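PDB 3HUR: alanine racemase from Oenococcus oeni PSU-1, which belongs to the alanine racemase family, whose chains join an N-terminal TIM-barrel domain to a C-terminal domain rich in beta strands. Local coordinates for residues Glu182-Arg185 with Arg186-Leu190; Gly195-Pro198 with Ser199-Ser202. One frame throughout, in Å; residues are numbered along the deposited sequence.

Contact 1. Residues Glu182-Arg185 with Arg186-Leu190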
loop_
_atom_site.group_PDB
_atom_site.type_symbol
_atom_site.label_atom_id
_atom_site.label_comp_id
_atom_site.label_asym_id
_atom_site.label_seq_id
_atom_site.Cartn_x
_atom_site.Cartn_y
_atom_site.Cartn_z
ATOM N N GLU A 182 24.364 0.570 33.364
ATOM C CA GLU A 182 25.061 -0.697 33.223
ATOM C C GLU A 182 26.142 -0.586 32.156
ATOM O O GLU A 182 27.292 -0.993 32.379
ATOM C CB GLU A 182 24.078 -1.799 32.867
ATOM C CG GLU A 182 24.669 -3.171 32.774
ATOM C CD GLU A 182 23.614 -4.255 32.458
ATOM O OE1 GLU A 182 22.383 -4.019 32.651
ATOM O OE2 GLU A 182 24.026 -5.359 32.021
ATOM N N GLN A 183 25.793 -0.001 31.014
ATOM C CA GLN A 183 26.763 0.169 29.936
ATOM C C GLN A 183 27.932 1.064 30.371
ATOM O O GLN A 183 29.103 0.761 30.103
ATOM C CB GLN A 183 26.087 0.749 28.687
ATOM C CG GLN A 183 25.154 -0.221 27.945
ATOM C CD GLN A 183 24.862 0.209 26.502
ATOM O OE1 GLN A 183 24.081 1.134 26.242
ATOM N NE2 GLN A 183 25.503 -0.461 25.575
ATOM N N LEU A 184 27.623 2.170 31.036
ATOM C CA LEU A 184 28.673 3.054 31.539
ATOM C C LEU A 184 29.577 2.332 32.574
ATOM O O LEU A 184 30.790 2.553 32.609
ATOM C CB LEU A 184 28.041 4.288 32.154
ATOM C CG LEU A 184 28.969 5.426 32.551
ATOM C CD1 LEU A 184 29.866 5.826 31.361
ATOM C CD2 LEU A 184 28.134 6.606 33.098
ATOM N N ARG A 185 28.997 1.441 33.377
ATOM C CA ARG A 185 29.806 0.631 34.303
ATOM C C ARG A 185 30.793 -0.199 33.465
ATOM O O ARG A 185 32.023 -0.093 33.658
ATOM C CB ARG A 185 28.904 -0.181 35.289
ATOM C CG ARG A 185 29.429 -1.540 35.903
ATOM C CD ARG A 185 29.370 -1.508 37.427
ATOM N NE ARG A 185 28.654 -2.587 38.133
ATOM C CZ ARG A 185 29.185 -3.449 39.030
ATOM N NH1 ARG A 185 30.493 -3.473 39.326
ATOM N NH2 ARG A 185 28.390 -4.344 39.618
ATOM N N ARG A 186 30.270 -0.953 32.498
ATOM C CA ARG A 186 31.136 -1.784 31.663
ATOM C C ARG A 186 32.243 -0.997 30.950
ATOM O O ARG A 186 33.394 -1.440 30.914
ATOM C CB ARG A 186 30.313 -2.567 30.654
ATOM C CG ARG A 186 29.788 -3.913 31.173
ATOM C CD ARG A 186 28.324 -4.039 30.740
ATOM N NE ARG A 186 27.717 -5.348 31.016
ATOM C CZ ARG A 186 26.551 -5.764 30.501
ATOM N NH1 ARG A 186 25.845 -4.993 29.664
ATOM N NH2 ARG A 186 26.086 -6.962 30.824
ATOM N N TRP A 187 31.907 0.166 30.392
ATOM C CA TRP A 187 32.914 1.010 29.750
ATOM C C TRP A 187 34.094 1.234 30.704
ATOM O O TRP A 187 35.244 0.943 30.379
ATOM C CB TRP A 187 32.295 2.340 29.315
ATOM C CG TRP A 187 33.286 3.378 28.935
ATOM C CD1 TRP A 187 33.681 4.457 29.687
ATOM C CD2 TRP A 187 34.010 3.465 27.702
ATOM N NE1 TRP A 187 34.596 5.210 28.987
ATOM C CE2 TRP A 187 34.822 4.615 27.772
ATOM C CE3 TRP A 187 34.042 2.689 26.539
ATOM C CZ2 TRP A 187 35.667 4.986 26.737
ATOM C CZ3 TRP A 187 34.882 3.056 25.516
ATOM C CH2 TRP A 187 35.684 4.196 25.617
ATOM N N GLN A 188 33.771 1.732 31.891
ATOM C CA GLN A 188 34.758 1.993 32.939
ATOM C C GLN A 188 35.480 0.721 33.393
ATOM O O GLN A 188 36.696 0.664 33.384
ATOM C CB GLN A 188 34.078 2.667 34.110
ATOM C CG GLN A 188 33.555 4.071 33.820
ATOM C CD GLN A 188 32.772 4.581 34.973
ATOM O OE1 GLN A 188 32.542 3.831 35.899
ATOM N NE2 GLN A 188 32.339 5.846 34.937
ATOM N N GLU A 189 34.755 -0.331 33.701
ATOM C CA GLU A 189 35.428 -1.583 34.060
ATOM C C GLU A 189 36.414 -2.001 32.996
ATOM O O GLU A 189 37.503 -2.524 33.289
ATOM C CB GLU A 189 34.426 -2.710 34.320
ATOM C CG GLU A 189 33.655 -2.514 35.655
ATOM C CD GLU A 189 32.550 -3.540 35.881
ATOM O OE1 GLU A 189 32.151 -4.243 34.910
ATOM O OE2 GLU A 189 32.071 -3.615 37.040
ATOM N N LEU A 190 36.038 -1.756 31.742
ATOM C CA LEU A 190 36.808 -2.241 30.619
ATOM C C LEU A 190 37.933 -1.309 30.190
ATOM O O LEU A 190 38.882 -1.779 29.564
ATOM C CB LEU A 190 35.877 -2.562 29.453
ATOM C CG LEU A 190 35.046 -3.846 29.584
ATOM C CD1 LEU A 190 34.001 -3.838 28.431
ATOM C CD2 LEU A 190 35.909 -5.141 29.565
#
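E182 and R186, one helical turn apart, run side by side and point the same way. Their salt bridge is made across a face: E182 OE2 lies 2.9 Å from R186 NH2 and 3.0 Å from R186 CZ, above the guanidinium, whose plane is turned 56° from that of the carboxylate, an approach that suggests charge attraction more than a flat, paired set of bonds. E182 gets there with CG anti to the backbone N (chi1 -177°) and an extended chain, whereas R186 bends at chi2 to bring its head back under OE2. A second ion pair links R185 and E189, with R185 NH1 2.8 Å from E189 OE2. These two chains cross aslant, and E189 OE2 also touches R185 CD at 3.4 Å, because R185 folds at chi2 and chi3 while E189 stays extended. On the other flank of R185 and E189, Q188 lays its CG beside L184 O at 3.4 Å. On the inner side, L184 CD1 makes a light apolar contact with W187 CD1 at 4.4 Å. Each ion pair spans the same four-residue step as a backbone hydrogen bond, R186 N to E182 O and E189 N to R185 O, the latter 2.7 Å long. Q183 itself points away from the following turn, and its OE1 accepts a hydrogen bond from A167 N. The stretch belongs to helix 174-191 and presents a charged outer side and a buried inner one: L184 touches R217, and W187 reaches I129 and M203. The helix forms part of the crossover between strand 157-163 and strand 201-202 of a beta-alpha-beta unit.

Contact 2. Residues Gly195-Pro198 with Ser199-Ser202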
loop_
_atom_site.group_PDB
_atom_site.type_symbol
_atom_site.label_atom_id
_atom_site.label_comp_id
_atom_site.label_asym_id
_atom_site.label_seq_id
_atom_site.Cartn_x
_atom_site.Cartn_y
_atom_site.Cartn_z
ATOM N N GLY A 195 45.451 2.466 30.550
ATOM C CA GLY A 195 46.516 3.375 30.133
ATOM C C GLY A 195 46.315 4.076 28.791
ATOM O O GLY A 195 47.285 4.604 28.218
ATOM N N PHE A 196 45.068 4.102 28.294
ATOM C CA PHE A 196 44.794 4.674 26.978
ATOM C C PHE A 196 44.936 6.165 27.038
ATOM O O PHE A 196 44.380 6.787 27.917
ATOM C CB PHE A 196 43.366 4.355 26.499
ATOM C CG PHE A 196 43.203 2.988 25.927
ATOM C CD1 PHE A 196 43.980 2.581 24.871
ATOM C CD2 PHE A 196 42.259 2.128 26.435
ATOM C CE1 PHE A 196 43.847 1.326 24.338
ATOM C CE2 PHE A 196 42.108 0.854 25.917
ATOM C CZ PHE A 196 42.895 0.447 24.867
ATOM N N ASP A 197 45.655 6.744 26.084
ATOM C CA ASP A 197 45.613 8.200 25.900
ATOM C C ASP A 197 44.138 8.594 25.800
ATOM O O ASP A 197 43.456 8.189 24.892
ATOM C CB ASP A 197 46.397 8.606 24.651
ATOM C CG ASP A 197 46.293 10.099 24.334
ATOM O OD1 ASP A 197 45.422 10.814 24.892
ATOM O OD2 ASP A 197 47.093 10.571 23.493
ATOM N N PRO A 198 43.633 9.352 26.773
ATOM C CA PRO A 198 42.224 9.675 26.864
ATOM C C PRO A 198 41.670 10.538 25.732
ATOM O O PRO A 198 40.445 10.648 25.578
ATOM C CB PRO A 198 42.158 10.476 28.171
ATOM C CG PRO A 198 43.509 11.126 28.238
ATOM C CD PRO A 198 44.394 10.004 27.858
ATOM N N SER A 199 42.528 11.207 24.990
ATOM C CA SER A 199 42.044 11.969 23.855
ATOM C C SER A 199 41.556 11.041 22.701
ATOM O O SER A 199 40.996 11.531 21.741
ATOM C CB SER A 199 43.133 12.899 23.348
ATOM O OG SER A 199 44.243 12.107 23.047
ATOM N N LEU A 200 41.779 9.728 22.811
ATOM C CA LEU A 200 41.280 8.761 21.852
ATOM C C LEU A 200 39.832 8.247 22.157
ATOM O O LEU A 200 39.247 7.459 21.394
ATOM C CB LEU A 200 42.242 7.573 21.834
ATOM C CG LEU A 200 43.715 7.837 21.465
ATOM C CD1 LEU A 200 44.555 6.537 21.573
ATOM C CD2 LEU A 200 43.870 8.433 20.024
ATOM N N PHE A 201 39.246 8.669 23.273
ATOM C CA PHE A 201 37.983 8.098 23.668
ATOM C C PHE A 201 36.848 8.678 22.852
ATOM O O PHE A 201 36.768 9.870 22.654
ATOM C CB PHE A 201 37.726 8.297 25.160
ATOM C CG PHE A 201 38.566 7.407 26.068
ATOM C CD1 PHE A 201 38.936 6.122 25.688
ATOM C CD2 PHE A 201 38.957 7.870 27.319
ATOM C CE1 PHE A 201 39.700 5.325 26.527
ATOM C CE2 PHE A 201 39.722 7.077 28.188
ATOM C CZ PHE A 201 40.094 5.807 27.790
ATOM N N SER A 202 35.969 7.829 22.358
ATOM C CA SER A 202 34.769 8.314 21.721
ATOM C C SER A 202 33.602 7.559 22.255
ATOM O O SER A 202 33.505 6.352 22.057
ATOM C CB SER A 202 34.806 8.152 20.187
ATOM O OG SER A 202 33.597 8.655 19.628
#
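D197 and S199 meet in an Asx turn that opens a short 3-10 stretch, the last bend of the chain before strand 201-202 joins the parallel sheet of the TIM-barrel domain. Polar contacts come first. D197 OD1 accepts two hydrogen bonds from S199, one from the backbone N at 2.9 Å and one from OG at 2.5 Å. Both donors reach it from the same face of the carboxylate, well out of its plane, so a single oxygen is gripped twice by one residue. S199 allows this by turning OG between its own backbone N and carbonyl carbon (chi1 56°), which sets hydroxyl and amide side by side before the acid. Two backbone hydrogen bonds, each spanning three residues, wind the chain: L200 N to D197 O at 3.1 Å, and F201 N to P198 O at 3.3 Å. In both the donor stands above the carbonyl plane, 39° and 65° out of it respectively. L200 O also accepts a hydrogen bond from S161 OG of strand 157-163, joining the bend to the neighbouring strand. Apolar contacts follow. The F196 and F201 side chains cross at about a right angle, and it is the CB of F196, rather than its ring, that comes closest, 3.8 Å from F201 CE1. The F196 ring is directed instead to L159 and V162 of strand 157-163 and to I144 and K148 of helix 141-153. L200 also leans on L159. On the P198 side, the ring of F201 passes the proline: F201 CE2 lies 3.8 Å from P198 CA and 4.2 Å from P198 CB.

How the contacts relate
Contacts 1 and 2 follow one another along the chain, their centres about 15 Å apart: residues 182-190 belong to the helix of a beta-alpha-beta unit, and residues 195-202 form the bend and the second strand itself. They meet through aromatic rings packed edge-to-face, with W187 CZ2 3.6 Å from F201 CD1. The inner side of helix 174-191 is thus tied directly to the start of strand 201-202, while the ion pairs of contact 1 and the Asx turn of contact 2 stay on the periphery. Both centres lie far from the centre of the chain, about 27 and 26 Å, and on the same side of it.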